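Local coordinates for methyl-accepting chemotaxis protein (Campylobacter jejuni, PDB 6W3Y), which probably serves as the periplasmic sensor region of a chemotaxis receptor, here holding alanine in a pocket of its Cache (PDC) domain, at residues Ile76-Val81 and Leu157-Pro162; Leu50-Leu55 and Ile147-Lys152; Asn214-Tyr219 and Leu227-Lys232. All coordinates share one frame; numbering follows the deposited sequence. Where two conformers were deposited one is given.

In the fold
Contacts 1 and 2 both reach the same six-stranded antiparallel sheet, contact 2 through 147-152 alone, and contact 3 belongs to the five-stranded one, a division consistent with the two modules of a double Cache sensor. The alanine pocket lies at contact 1, where Asp-160 OD2 is 2.8 Å from the ligand N. Contact 2 has its centre about 22 Å from that of contact 1; the two touch through Leu-157 CB and Ile-147 CD1, 3.9 Å apart, on neighbouring strands. Contact 3 lies on the other side of the chain's centre, about 34 Å from contact 1 and 49 Å from contact 2, centre to centre. Side chains of all three contacts' segments touch the long helix 4-48.

Contact 1: residues Ile76-Val81 and Leu157-Pro162; sequences INALNV and LGVDIP. With ALA (alanine), chain C.
The amide of Asn-80 and the carboxylate of Asp-160 meet with their planes 83° apart. Asn-80 ND2 donates to Asp-160 OD2 over 2.9 Å, approaching on the anti side of that oxygen and close to the carboxylate plane, 15° out of it. The acceptor in turn lies near the plane of the amide. With CG anti to its carbonyl carbon (chi1 -56°), Asn-80 turns its amide to where ND2 reaches OD2. OD2 also accepts from the bound alanine, whose N is 2.8 Å away, while OD1 is hydrogen-bonded to Thr-142 and Tyr-82. Four partners thus share the carboxylate, which would favour its ionised form and its pairing with the ligand's amino group. Asp-133 takes a second bond from Asn-80 ND2 and also binds the ligand. The paired segments therefore form part of the ligand pocket of the PDC (Cache) sensor domain, with Asp-160 OD2 receiving the amino group.

Backbone bonds hold the segments together: Asp-160 N to Asn-80 O and Leu-79 N to Asp-160 O, each 2.9 Å. By contrast, Asn-80 N is buried without a partner in the model. Away from the pocket, Val-81 pairs with Val-159 and the packing is apolar; Ala-78 CB lies 3.9 Å from Ile-161 CD1. Leu-79 CB rests on the Pro-162 ring at CD.

Strand 80-84 runs between 90-94 and 152-162 in the sheet. Helix 4-48 packs against Ile-76, Val-81 and Leu-157, whereas Leu-79 and Asp-160 touch Val-140 of strand 139-149.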
ATOM      1  N   ILE A  76     -13.302   8.489   4.377  0.60 11.42           N
ATOM      2  CA  ILE A  76     -12.595   7.381   3.695  0.60 12.96           C
ATOM      3  C   ILE A  76     -12.615   6.071   4.524  0.60 13.68           C
ATOM      4  O   ILE A  76     -12.098   5.049   4.076  0.60 14.62           O
ATOM      5  CB  ILE A  76     -11.132   7.799   3.316  0.60 12.95           C
ATOM      6  CG1 ILE A  76     -10.594   7.059   2.061  0.60 14.27           C
ATOM      7  CG2 ILE A  76     -10.194   7.672   4.510  0.60 13.87           C
ATOM      8  CD1 ILE A  76      -9.359   7.710   1.437  0.60 16.70           C
ATOM      9  N   ASN A  77     -13.226   6.097   5.722  1.00 12.86           N
ATOM     10  CA  ASN A  77     -13.181   4.955   6.623  1.00 12.54           C
ATOM     11  C   ASN A  77     -11.744   4.553   6.910  1.00 13.30           C
ATOM     12  O   ASN A  77     -11.405   3.381   6.949  1.00 15.30           O
ATOM     13  CB  ASN A  77     -14.049   3.783   6.126  1.00 14.33           C
ATOM     14  CG  ASN A  77     -14.220   2.723   7.170  1.00 17.41           C
ATOM     15  OD1 ASN A  77     -14.287   3.020   8.351  1.00 20.74           O
ATOM     16  ND2 ASN A  77     -14.293   1.483   6.724  1.00 23.62           N
ATOM     17  N   ALA A  78     -10.916   5.537   7.229  1.00 12.23           N
ATOM     18  CA  ALA A  78      -9.563   5.260   7.700  1.00 11.86           C
ATOM     19  C   ALA A  78      -9.605   4.689   9.115  1.00 11.32           C
ATOM     20  O   ALA A  78     -10.575   4.887   9.852  1.00 12.62           O
ATOM     21  CB  ALA A  78      -8.706   6.495   7.670  1.00 12.14           C
ATOM     22  N   LEU A  79      -8.531   4.025   9.539  1.00 11.03           N
ATOM     23  CA  LEU A  79      -8.470   3.481  10.894  1.00 12.02           C
ATOM     24  C   LEU A  79      -8.137   4.592  11.923  1.00 10.49           C
ATOM     25  O   LEU A  79      -8.768   4.702  12.973  1.00 11.94           O
ATOM     26  CB  LEU A  79      -7.463   2.353  10.972  1.00 12.21           C
ATOM     27  CG  LEU A  79      -7.514   1.531  12.241  1.00 14.29           C
ATOM     28  CD1 LEU A  79      -8.841   0.724  12.259  1.00 16.59           C
ATOM     29  CD2 LEU A  79      -6.314   0.588  12.307  1.00 15.91           C
ATOM     30  N   ASN A  80      -7.105   5.377  11.595  1.00 10.84           N
ATOM     31  CA  ASN A  80      -6.646   6.492  12.448  1.00 10.72           C
ATOM     32  C   ASN A  80      -6.267   7.652  11.528  1.00  9.56           C
ATOM     33  O   ASN A  80      -5.673   7.390  10.456  1.00 10.70           O
ATOM     34  CB  ASN A  80      -5.431   6.130  13.310  1.00 10.61           C
ATOM     35  CG  ASN A  80      -5.609   4.945  14.194  1.00 11.39           C
ATOM     36  OD1 ASN A  80      -6.413   4.984  15.124  1.00 13.53           O
ATOM     37  ND2 ASN A  80      -4.802   3.910  13.942  1.00 12.33           N
ATOM     38  N   VAL A  81      -6.460   8.864  12.007  1.00  9.47           N
ATOM     39  CA  VAL A  81      -5.960  10.052  11.330  1.00 10.06           C
ATOM     40  C   VAL A  81      -5.467  10.961  12.455  1.00 10.13           C
ATOM     41  O   VAL A  81      -6.171  11.158  13.449  1.00 10.71           O
ATOM     42  CB  VAL A  81      -7.064  10.746  10.487  1.00 10.70           C
ATOM     43  CG1 VAL A  81      -6.531  12.027   9.863  1.00 11.57           C
ATOM     44  CG2 VAL A  81      -7.553   9.829   9.363  1.00 10.79           C
ATOM     45  N   LEU A 157       1.367  14.910   9.810  1.00  9.72           N
ATOM     46  CA  LEU A 157       0.068  14.276   9.624  1.00  9.99           C
ATOM     47  C   LEU A 157       0.320  12.792   9.353  1.00  9.76           C
ATOM     48  O   LEU A 157       1.191  12.444   8.556  1.00 10.35           O
ATOM     49  CB  LEU A 157      -0.594  14.940   8.404  1.00  9.97           C
ATOM     50  CG  LEU A 157      -1.913  14.355   7.943  1.00 11.17           C
ATOM     51  CD1 LEU A 157      -2.990  14.552   8.995  1.00 13.21           C
ATOM     52  CD2 LEU A 157      -2.328  15.017   6.638  1.00 11.87           C
ATOM     53  N   GLY A 158      -0.520  11.939   9.938  1.00 10.02           N
ATOM     54  CA  GLY A 158      -0.529  10.525   9.567  1.00  9.52           C
ATOM     55  C   GLY A 158      -1.944  10.033   9.302  1.00  8.97           C
ATOM     56  O   GLY A 158      -2.892  10.437   9.966  1.00 10.31           O
ATOM     57  N   VAL A 159      -2.037   9.140   8.304  1.00  8.91           N
ATOM     58  CA  VAL A 159      -3.285   8.501   7.897  1.00  8.94           C
ATOM     59  C   VAL A 159      -3.028   6.992   7.839  1.00  9.07           C
ATOM     60  O   VAL A 159      -2.168   6.554   7.083  1.00  9.90           O
ATOM     61  CB  VAL A 159      -3.751   9.015   6.527  1.00  9.62           C
ATOM     62  CG1 VAL A 159      -4.986   8.240   6.088  1.00 11.70           C
ATOM     63  CG2 VAL A 159      -4.007  10.511   6.550  1.00 10.70           C
ATOM     64  N   ASP A 160      -3.765   6.215   8.651  1.00  9.21           N
ATOM     65  CA  ASP A 160      -3.569   4.771   8.676  1.00  9.94           C
ATOM     66  C   ASP A 160      -4.745   4.090   7.967  1.00  9.64           C
ATOM     67  O   ASP A 160      -5.909   4.246   8.335  1.00 10.28           O
ATOM     68  CB  ASP A 160      -3.585   4.216  10.124  1.00 10.02           C
ATOM     69  CG  ASP A 160      -2.412   4.657  10.970  1.00 10.61           C
ATOM     70  OD1 ASP A 160      -1.430   5.209  10.419  1.00 10.57           O
ATOM     71  OD2 ASP A 160      -2.501   4.412  12.207  1.00 10.93           O
ATOM     72  N   ILE A 161      -4.401   3.332   6.923  1.00 10.07           N
ATOM     73  CA  ILE A 161      -5.361   2.552   6.162  1.00 10.40           C
ATOM     74  C   ILE A 161      -5.049   1.059   6.420  1.00 10.25           C
ATOM     75  O   ILE A 161      -3.908   0.652   6.273  1.00 11.43           O
ATOM     76  CB  ILE A 161      -5.242   2.852   4.650  1.00 11.15           C
ATOM     77  CG1 ILE A 161      -5.350   4.336   4.357  1.00 11.59           C
ATOM     78  CG2 ILE A 161      -6.310   2.038   3.892  1.00 12.68           C
ATOM     79  CD1 ILE A 161      -6.643   4.988   4.760  1.00 12.81           C
ATOM     80  N   PRO A 162      -6.065   0.243   6.766  1.00 10.92           N
ATOM     81  CA  PRO A 162      -5.767  -1.180   6.967  1.00 11.89           C
ATOM     82  C   PRO A 162      -5.095  -1.769   5.741  1.00 11.96           C
ATOM     83  O   PRO A 162      -5.600  -1.641   4.617  1.00 11.94           O
ATOM     84  CB  PRO A 162      -7.147  -1.800   7.214  1.00 14.07           C
ATOM     85  CG  PRO A 162      -7.934  -0.659   7.829  1.00 15.06           C
ATOM     86  CD  PRO A 162      -7.484   0.544   7.046  1.00 13.45           C
TER
HETATM   87  N   ALA C 301      -0.175   3.946  13.645  1.00 12.51           N
HETATM   88  CA  ALA C 301       0.665   4.947  14.369  1.00 12.52           C
HETATM   89  C   ALA C 301       1.674   4.213  15.211  1.00 12.89           C
HETATM   90  O   ALA C 301       1.551   2.979  15.396  1.00 13.98           O
HETATM   91  CB  ALA C 301      -0.205   5.800  15.248  1.00 13.15           C
HETATM   92  OXT ALA C 301       2.644   4.902  15.635  1.00 15.65           O

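Contact 2: residues Leu50-Leu55 and Ile147-Lys152; sequences LPYQSL and IYKDGK
Lys-149 lays its aliphatic chain over the ring of Tyr-52, with CD 3.7 Å from the ring centroid and 11° off the normal, a CH-pi contact. The chain is extended from CB to CE, with CG anti to the backbone N (chi1 -177°), and bends only at chi4 (69°). That last turn directs NZ to Leu-50 O, 2.8 Å away, from above the carbonyl plane and not along a lone pair. Leu-55 CD1 adds an apolar touch on Lys-149 CD at 3.9 Å. Lys-149 O receives the hydroxyl of Tyr-52; the OH to O separation of 2.4 Å is very short and doubtful. Lys-152 closes the type I' turn, its N bonded to Lys-149 O over 2.9 Å, and sets its CB beside the tyrosine hydroxyl, 3.4 Å from OH.

The contact thus joins, at the surface, the loop between helices 4-48 and 58-76 to the turn linking strands 139-149 and 152-162. Lys-149 O accepts from Lys-152 N and, if the very short contact holds, Tyr-52 OH. The Lys-149 ammonium, held by Leu-50 O and Ala-48 O, lies at the C-terminal end of helix 4-48, whose partial negative charge would probably favour the charged form.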
ATOM      1  N   LEU A  50      -5.597  26.854   8.150  1.00 13.33           N
ATOM      2  CA  LEU A  50      -6.079  27.474   9.396  1.00 13.68           C
ATOM      3  C   LEU A  50      -5.134  28.659   9.746  1.00 13.87           C
ATOM      4  O   LEU A  50      -3.937  28.592   9.483  1.00 14.39           O
ATOM      5  CB  LEU A  50      -6.080  26.438  10.544  1.00 13.12           C
ATOM      6  CG  LEU A  50      -7.162  25.359  10.457  1.00 15.25           C
ATOM      7  CD1 LEU A  50      -6.903  24.289  11.497  1.00 15.27           C
ATOM      8  CD2 LEU A  50      -8.539  25.928  10.695  1.00 22.45           C
ATOM      9  N   PRO A  51      -5.642  29.693  10.450  1.00 15.76           N
ATOM     10  CA  PRO A  51      -4.734  30.715  10.973  1.00 17.00           C
ATOM     11  C   PRO A  51      -3.780  30.133  11.984  1.00 15.17           C
ATOM     12  O   PRO A  51      -4.113  29.179  12.693  1.00 14.86           O
ATOM     13  CB  PRO A  51      -5.649  31.731  11.642  1.00 20.42           C
ATOM     14  CG  PRO A  51      -6.969  31.087  11.815  1.00 24.07           C
ATOM     15  CD  PRO A  51      -7.018  29.854  10.933  1.00 17.85           C
ATOM     16  N   TYR A  52      -2.623  30.777  12.140  1.00 15.15           N
ATOM     17  CA  TYR A  52      -1.694  30.321  13.138  1.00 15.17           C
ATOM     18  C   TYR A  52      -2.310  30.261  14.487  1.00 15.07           C
ATOM     19  O   TYR A  52      -1.992  29.340  15.234  1.00 15.25           O
ATOM     20  CB  TYR A  52      -0.410  31.153  13.194  1.00 17.02           C
ATOM     21  CG  TYR A  52       0.663  30.740  12.247  1.00 17.17           C
ATOM     22  CD1 TYR A  52       1.527  29.688  12.518  1.00 19.77           C
ATOM     23  CD2 TYR A  52       0.855  31.483  11.102  1.00 20.31           C
ATOM     24  CE1 TYR A  52       2.597  29.412  11.650  1.00 24.61           C
ATOM     25  CE2 TYR A  52       1.872  31.207  10.229  1.00 26.15           C
ATOM     26  CZ  TYR A  52       2.752  30.215  10.514  1.00 25.69           C
ATOM     27  OH  TYR A  52       3.821  30.077   9.638  1.00 35.76           O
ATOM     28  N   GLN A  53      -3.182  31.206  14.845  1.00 15.08           N
ATOM     29  CA  GLN A  53      -3.749  31.188  16.184  1.00 16.69           C
ATOM     30  C   GLN A  53      -4.410  29.861  16.501  1.00 16.10           C
ATOM     31  O   GLN A  53      -4.413  29.422  17.644  1.00 17.25           O
ATOM     32  CB  GLN A  53      -4.708  32.355  16.409  1.00 19.90           C
ATOM     33  CG  GLN A  53      -5.125  32.494  17.866  1.00 27.61           C
ATOM     34  CD  GLN A  53      -3.937  32.810  18.801  1.00 31.62           C
ATOM     35  OE1 GLN A  53      -3.011  33.566  18.435  1.00 35.10           O
ATOM     36  NE2 GLN A  53      -3.873  32.110  19.930  1.00 39.89           N
ATOM     37  N   SER A  54      -4.995  29.209  15.486  1.00 14.38           N
ATOM     38  CA  SER A  54      -5.687  27.946  15.676  1.00 15.20           C
ATOM     39  C   SER A  54      -4.784  26.738  15.805  1.00 14.96           C
ATOM     40  O   SER A  54      -5.252  25.672  16.180  1.00 15.90           O
ATOM     41  CB  SER A  54      -6.673  27.731  14.527  1.00 18.19           C
ATOM     42  OG  SER A  54      -7.695  28.718  14.572  1.00 20.88           O
ATOM     43  N   LEU A  55      -3.500  26.936  15.517  1.00 13.75           N
ATOM     44  CA  LEU A  55      -2.513  25.889  15.438  1.00 14.06           C
ATOM     45  C   LEU A  55      -1.453  25.904  16.526  1.00 14.45           C
ATOM     46  O   LEU A  55      -0.739  24.919  16.695  1.00 17.66           O
ATOM     47  CB  LEU A  55      -1.766  25.937  14.093  1.00 13.59           C
ATOM     48  CG  LEU A  55      -2.645  25.782  12.846  1.00 13.56           C
ATOM     49  CD1 LEU A  55      -1.882  26.046  11.572  1.00 15.64           C
ATOM     50  CD2 LEU A  55      -3.263  24.386  12.780  1.00 15.48           C
ATOM     51  N   ILE A 147       3.553  18.954   7.700  0.83 11.16           N
ATOM     52  CA  ILE A 147       2.759  20.117   7.338  0.83 11.69           C
ATOM     53  C   ILE A 147       3.472  21.399   7.740  0.83 11.70           C
ATOM     54  O   ILE A 147       3.785  21.579   8.914  0.83 13.12           O
ATOM     55  CB  ILE A 147       1.376  20.084   8.030  0.83 12.79           C
ATOM     56  CG1 ILE A 147       0.591  18.822   7.680  0.83 14.15           C
ATOM     57  CG2 ILE A 147       0.591  21.353   7.740  0.83 12.90           C
ATOM     58  CD1 ILE A 147      -0.749  18.790   8.376  0.83 14.58           C
ATOM     59  N   TYR A 148       3.628  22.269   6.759  1.00 12.23           N
ATOM     60  CA  TYR A 148       4.269  23.570   6.935  1.00 13.31           C
ATOM     61  C   TYR A 148       3.269  24.666   6.647  1.00 15.36           C
ATOM     62  O   TYR A 148       2.477  24.597   5.697  1.00 17.38           O
ATOM     63  CB  TYR A 148       5.485  23.739   6.024  1.00 14.19           C
ATOM     64  CG  TYR A 148       6.560  22.697   6.284  1.00 13.48           C
ATOM     65  CD1 TYR A 148       6.520  21.456   5.696  1.00 13.75           C
ATOM     66  CD2 TYR A 148       7.651  22.965   7.117  1.00 13.62           C
ATOM     67  CE1 TYR A 148       7.486  20.525   5.912  1.00 13.82           C
ATOM     68  CE2 TYR A 148       8.595  21.988   7.400  1.00 14.42           C
ATOM     69  CZ  TYR A 148       8.512  20.771   6.762  1.00 13.97           C
ATOM     70  OH  TYR A 148       9.440  19.801   7.058  1.00 15.33           O
ATOM     71  N   LYS A 149       3.339  25.739   7.418  1.00 15.68           N
ATOM     72  CA  LYS A 149       2.544  26.925   7.118  1.00 16.21           C
ATOM     73  C   LYS A 149       3.551  28.082   7.034  1.00 19.73           C
ATOM     74  O   LYS A 149       4.288  28.338   7.994  1.00 18.39           O
ATOM     75  CB  LYS A 149       1.530  27.212   8.207  1.00 14.97           C
ATOM     76  CG  LYS A 149       0.641  28.398   7.888  1.00 16.16           C
ATOM     77  CD  LYS A 149      -0.399  28.651   9.000  1.00 14.61           C
ATOM     78  CE  LYS A 149      -1.238  29.876   8.725  1.00 17.08           C
ATOM     79  NZ  LYS A 149      -2.140  29.671   7.569  1.00 16.69           N
ATOM     80  N   ASP A 150       3.603  28.866   5.964  0.55 26.63           N
ATOM     81  CA  ASP A 150       4.662  29.895   5.886  0.55 25.79           C
ATOM     82  C   ASP A 150       6.070  29.305   6.145  0.55 25.01           C
ATOM     83  O   ASP A 150       6.922  30.000   6.704  0.55 27.52           O
ATOM     84  CB  ASP A 150       4.431  31.058   6.901  0.55 22.31           C
ATOM     85  CG  ASP A 150       3.221  31.922   6.569  0.55 20.14           C
ATOM     86  OD1 ASP A 150       2.798  31.935   5.398  0.55 25.61           O
ATOM     87  OD2 ASP A 150       2.728  32.644   7.479  0.55 16.92           O
ATOM     88  N   GLY A 151       6.367  28.069   5.733  1.00 23.26           N
ATOM     89  CA  GLY A 151       7.740  27.614   5.922  1.00 18.90           C
ATOM     90  C   GLY A 151       7.960  27.003   7.301  1.00 17.66           C
ATOM     91  O   GLY A 151       9.017  26.451   7.581  1.00 16.74           O
ATOM     92  N   LYS A 152       6.976  27.169   8.169  1.00 18.95           N
ATOM     93  CA  LYS A 152       7.050  26.777   9.554  1.00 18.21           C
ATOM     94  C   LYS A 152       6.379  25.417   9.792  1.00 14.09           C
ATOM     95  O   LYS A 152       5.179  25.292   9.571  1.00 15.47           O
ATOM     96  CB  LYS A 152       6.250  27.828  10.329  1.00 20.80           C
ATOM     97  CG  LYS A 152       6.603  27.852  11.773  1.00 29.02           C
ATOM     98  CD  LYS A 152       7.824  28.717  12.014  1.00 26.91           C
ATOM     99  CE  LYS A 152       8.183  28.619  13.484  1.00 22.99           C
ATOM    100  NZ  LYS A 152       9.535  29.181  13.766  1.00 20.54           N
TER

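Contact 3: residues Asn214-Tyr219 and Leu227-Lys232; sequences NNFFSY and LGACTK
A beta hairpin, formed by strands 217-221 and 224-233, joins these segments in an antiparallel arrangement. Phe-217 and Gly-228 are a hydrogen-bonded pair: Phe-217 N to Gly-228 O is 2.8 Å and Gly-228 N to Phe-217 O is 2.9 Å. Phe-217 has CG between its backbone N and carbonyl carbon (chi1 57°), which folds the ring back over the partner strand 224-233. There it lies flat on the backbone, with Gly-228 O 3.3 Å above the ring plane, over its centre, and Gly-228 CA in CH-pi contact on the face. The sulfur of Cys-230 meets the ring at its edge, 4.2 Å from CZ to SG. Phe-216 turns the other way and presses CZ to within 3.6 Å of Leu-227 CB.

Past the paired strands the segments stay linked. Asn-214 N gives a nearly straight bond (176°) to Cys-230 O. A water accepts from Cys-230 N and lies 2.8 Å from Asn-215 O, so it bridges the two backbones where no direct bond is formed. A second water joins Asn-214 ND2 to Thr-231 OG1, 2.7 Å from each.

Strand 236-243 flanks 224-233 on its other side, and Cys-230 is disulfide-linked to Cys-239 there. Helix 202-211 packs on Phe-217 and Cys-230, while helix 4-48 contributes Leu-15 and Gln-18 against Phe-216.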
ATOM      1  N   ASN A 214       7.902  -7.352 -16.582  1.00 20.05           N
ATOM      2  CA  ASN A 214       6.903  -7.506 -17.640  1.00 22.18           C
ATOM      3  C   ASN A 214       7.336  -8.467 -18.742  1.00 24.66           C
ATOM      4  O   ASN A 214       6.707  -8.525 -19.784  1.00 33.94           O
ATOM      5  CB  ASN A 214       6.498  -6.145 -18.195  1.00 27.47           C
ATOM      6  CG  ASN A 214       5.785  -5.285 -17.154  1.00 31.56           C
ATOM      7  OD1 ASN A 214       4.813  -5.722 -16.528  1.00 29.12           O
ATOM      8  ND2 ASN A 214       6.230  -4.049 -17.000  1.00 40.79           N
ATOM      9  N   ASN A 215       8.362  -9.264 -18.460  1.00 20.79           N
ATOM     10  CA  ASN A 215       8.904 -10.159 -19.445  1.00 21.05           C
ATOM     11  C   ASN A 215       8.466 -11.573 -19.148  1.00 20.94           C
ATOM     12  O   ASN A 215       8.808 -12.147 -18.126  1.00 22.01           O
ATOM     13  CB  ASN A 215      10.423 -10.050 -19.473  1.00 24.82           C
ATOM     14  CG  ASN A 215      10.886  -8.736 -20.089  1.00 27.86           C
ATOM     15  OD1 ASN A 215      10.262  -8.202 -21.012  1.00 30.71           O
ATOM     16  ND2 ASN A 215      11.959  -8.187 -19.550  1.00 30.02           N
ATOM     17  N   PHE A 216       7.685 -12.117 -20.076  1.00 20.31           N
ATOM     18  CA  PHE A 216       6.988 -13.380 -19.909  1.00 20.71           C
ATOM     19  C   PHE A 216       8.063 -14.478 -19.869  1.00 20.21           C
ATOM     20  O   PHE A 216       9.005 -14.473 -20.688  1.00 23.30           O
ATOM     21  CB  PHE A 216       6.010 -13.523 -21.093  1.00 22.31           C
ATOM     22  CG  PHE A 216       4.837 -14.458 -20.864  1.00 20.84           C
ATOM     23  CD1 PHE A 216       3.990 -14.321 -19.766  1.00 21.59           C
ATOM     24  CD2 PHE A 216       4.609 -15.495 -21.769  1.00 20.34           C
ATOM     25  CE1 PHE A 216       2.880 -15.148 -19.633  1.00 19.93           C
ATOM     26  CE2 PHE A 216       3.513 -16.331 -21.653  1.00 20.67           C
ATOM     27  CZ  PHE A 216       2.663 -16.164 -20.570  1.00 20.86           C
ATOM     28  N   PHE A 217       7.878 -15.464 -18.978  1.00 20.24           N
ATOM     29  CA  PHE A 217       8.853 -16.540 -18.768  1.00 19.23           C
ATOM     30  C   PHE A 217       8.208 -17.917 -18.542  1.00 20.74           C
ATOM     31  O   PHE A 217       6.990 -18.008 -18.336  1.00 17.79           O
ATOM     32  CB  PHE A 217       9.791 -16.204 -17.614  1.00 21.75           C
ATOM     33  CG  PHE A 217       9.093 -15.920 -16.301  1.00 18.87           C
ATOM     34  CD1 PHE A 217       8.448 -16.934 -15.572  1.00 19.64           C
ATOM     35  CD2 PHE A 217       9.157 -14.660 -15.745  1.00 18.65           C
ATOM     36  CE1 PHE A 217       7.775 -16.625 -14.388  1.00 20.47           C
ATOM     37  CE2 PHE A 217       8.512 -14.360 -14.549  1.00 19.63           C
ATOM     38  CZ  PHE A 217       7.835 -15.345 -13.865  1.00 19.73           C
ATOM     39  N   SER A 218       9.004 -18.970 -18.786  1.00 19.14           N
ATOM     40  CA  SER A 218       8.636 -20.344 -18.487  1.00 19.20           C
ATOM     41  C   SER A 218       9.363 -20.808 -17.213  1.00 19.42           C
ATOM     42  O   SER A 218      10.509 -20.432 -16.980  1.00 27.34           O
ATOM     43  CB  SER A 218       8.946 -21.237 -19.694  1.00 23.24           C
ATOM     44  OG  SER A 218       8.844 -22.598 -19.377  1.00 29.81           O
ATOM     45  N   TYR A 219       8.713 -21.638 -16.401  1.00 18.61           N
ATOM     46  CA  TYR A 219       9.364 -22.276 -15.281  1.00 20.60           C
ATOM     47  C   TYR A 219       8.705 -23.616 -15.012  1.00 19.30           C
ATOM     48  O   TYR A 219       7.671 -23.914 -15.589  1.00 19.80           O
ATOM     49  CB  TYR A 219       9.348 -21.361 -14.036  1.00 21.78           C
ATOM     50  CG  TYR A 219       7.997 -21.169 -13.370  1.00 18.17           C
ATOM     51  CD1 TYR A 219       7.024 -20.342 -13.928  1.00 19.80           C
ATOM     52  CD2 TYR A 219       7.672 -21.869 -12.203  1.00 18.75           C
ATOM     53  CE1 TYR A 219       5.793 -20.186 -13.321  1.00 17.89           C
ATOM     54  CE2 TYR A 219       6.418 -21.739 -11.606  1.00 17.34           C
ATOM     55  CZ  TYR A 219       5.504 -20.853 -12.145  1.00 16.85           C
ATOM     56  OH  TYR A 219       4.280 -20.695 -11.526  1.00 17.05           O
ATOM     57  N   LEU A 227       3.907 -20.731 -17.048  1.00 13.36           N
ATOM     58  CA  LEU A 227       4.311 -19.494 -17.684  1.00 13.97           C
ATOM     59  C   LEU A 227       3.946 -18.361 -16.704  1.00 13.95           C
ATOM     60  O   LEU A 227       2.942 -18.437 -16.015  1.00 15.48           O
ATOM     61  CB  LEU A 227       3.531 -19.269 -18.992  1.00 15.34           C
ATOM     62  CG  LEU A 227       3.632 -20.388 -20.009  1.00 16.25           C
ATOM     63  CD1 LEU A 227       2.595 -20.235 -21.128  1.00 18.58           C
ATOM     64  CD2 LEU A 227       5.042 -20.474 -20.579  1.00 21.25           C
ATOM     65  N   GLY A 228       4.687 -17.268 -16.731  1.00 14.69           N
ATOM     66  CA  GLY A 228       4.332 -16.136 -15.902  1.00 16.04           C
ATOM     67  C   GLY A 228       5.084 -14.883 -16.234  1.00 15.60           C
ATOM     68  O   GLY A 228       5.958 -14.871 -17.099  1.00 17.19           O
ATOM     69  N   ALA A 229       4.809 -13.849 -15.449  1.00 15.49           N
ATOM     70  CA  ALA A 229       5.530 -12.581 -15.540  1.00 16.22           C
ATOM     71  C   ALA A 229       5.352 -11.859 -14.226  1.00 14.88           C
ATOM     72  O   ALA A 229       4.358 -12.056 -13.534  1.00 15.42           O
ATOM     73  CB  ALA A 229       4.998 -11.711 -16.689  1.00 17.72           C
ATOM     74  N   CYS A 230       6.367 -11.072 -13.868  1.00 14.58           N
ATOM     75  CA  CYS A 230       6.260 -10.175 -12.711  1.00 14.86           C
ATOM     76  C   CYS A 230       6.702  -8.771 -13.093  1.00 15.10           C
ATOM     77  O   CYS A 230       7.439  -8.580 -14.069  1.00 17.12           O
ATOM     78  CB  CYS A 230       7.140 -10.673 -11.574  1.00 16.21           C
ATOM     79  SG  CYS A 230       6.853 -12.367 -11.002  1.00 17.14           S
ATOM     80  N   THR A 231       6.347  -7.804 -12.246  1.00 15.55           N
ATOM     81  CA  THR A 231       6.820  -6.445 -12.394  1.00 15.73           C
ATOM     82  C   THR A 231       6.881  -5.759 -11.044  1.00 16.70           C
ATOM     83  O   THR A 231       6.107  -6.074 -10.155  1.00 18.03           O
ATOM     84  CB  THR A 231       5.942  -5.616 -13.344  1.00 18.16           C
ATOM     85  OG1 THR A 231       6.587  -4.374 -13.637  1.00 23.59           O
ATOM     86  CG2 THR A 231       4.573  -5.407 -12.812  1.00 18.13           C
ATOM     87  N   LYS A 232       7.816  -4.847 -10.887  1.00 16.94           N
ATOM     88  CA  LYS A 232       7.842  -4.012  -9.680  1.00 16.72           C
ATOM     89  C   LYS A 232       6.673  -3.052  -9.735  1.00 16.39           C
ATOM     90  O   LYS A 232       6.422  -2.439 -10.766  1.00 21.16           O
ATOM     91  CB  LYS A 232       9.177  -3.263  -9.599  1.00 22.48           C
ATOM     92  CG  LYS A 232      10.381  -4.115  -9.174  1.00 35.58           C
ATOM     93  CD  LYS A 232      10.169  -4.964  -7.913  1.00 50.63           C
ATOM     94  CE  LYS A 232      10.086  -4.146  -6.623  1.00 36.60           C
ATOM     95  NZ  LYS A 232      11.411  -3.596  -6.238  1.00 51.30           N
TER
HETATM   96  O   HOH W   1       5.356  -2.362 -15.026  1.00 36.82           O
HETATM   97  O   HOH W   2       8.803 -11.131 -15.515  1.00 20.78           O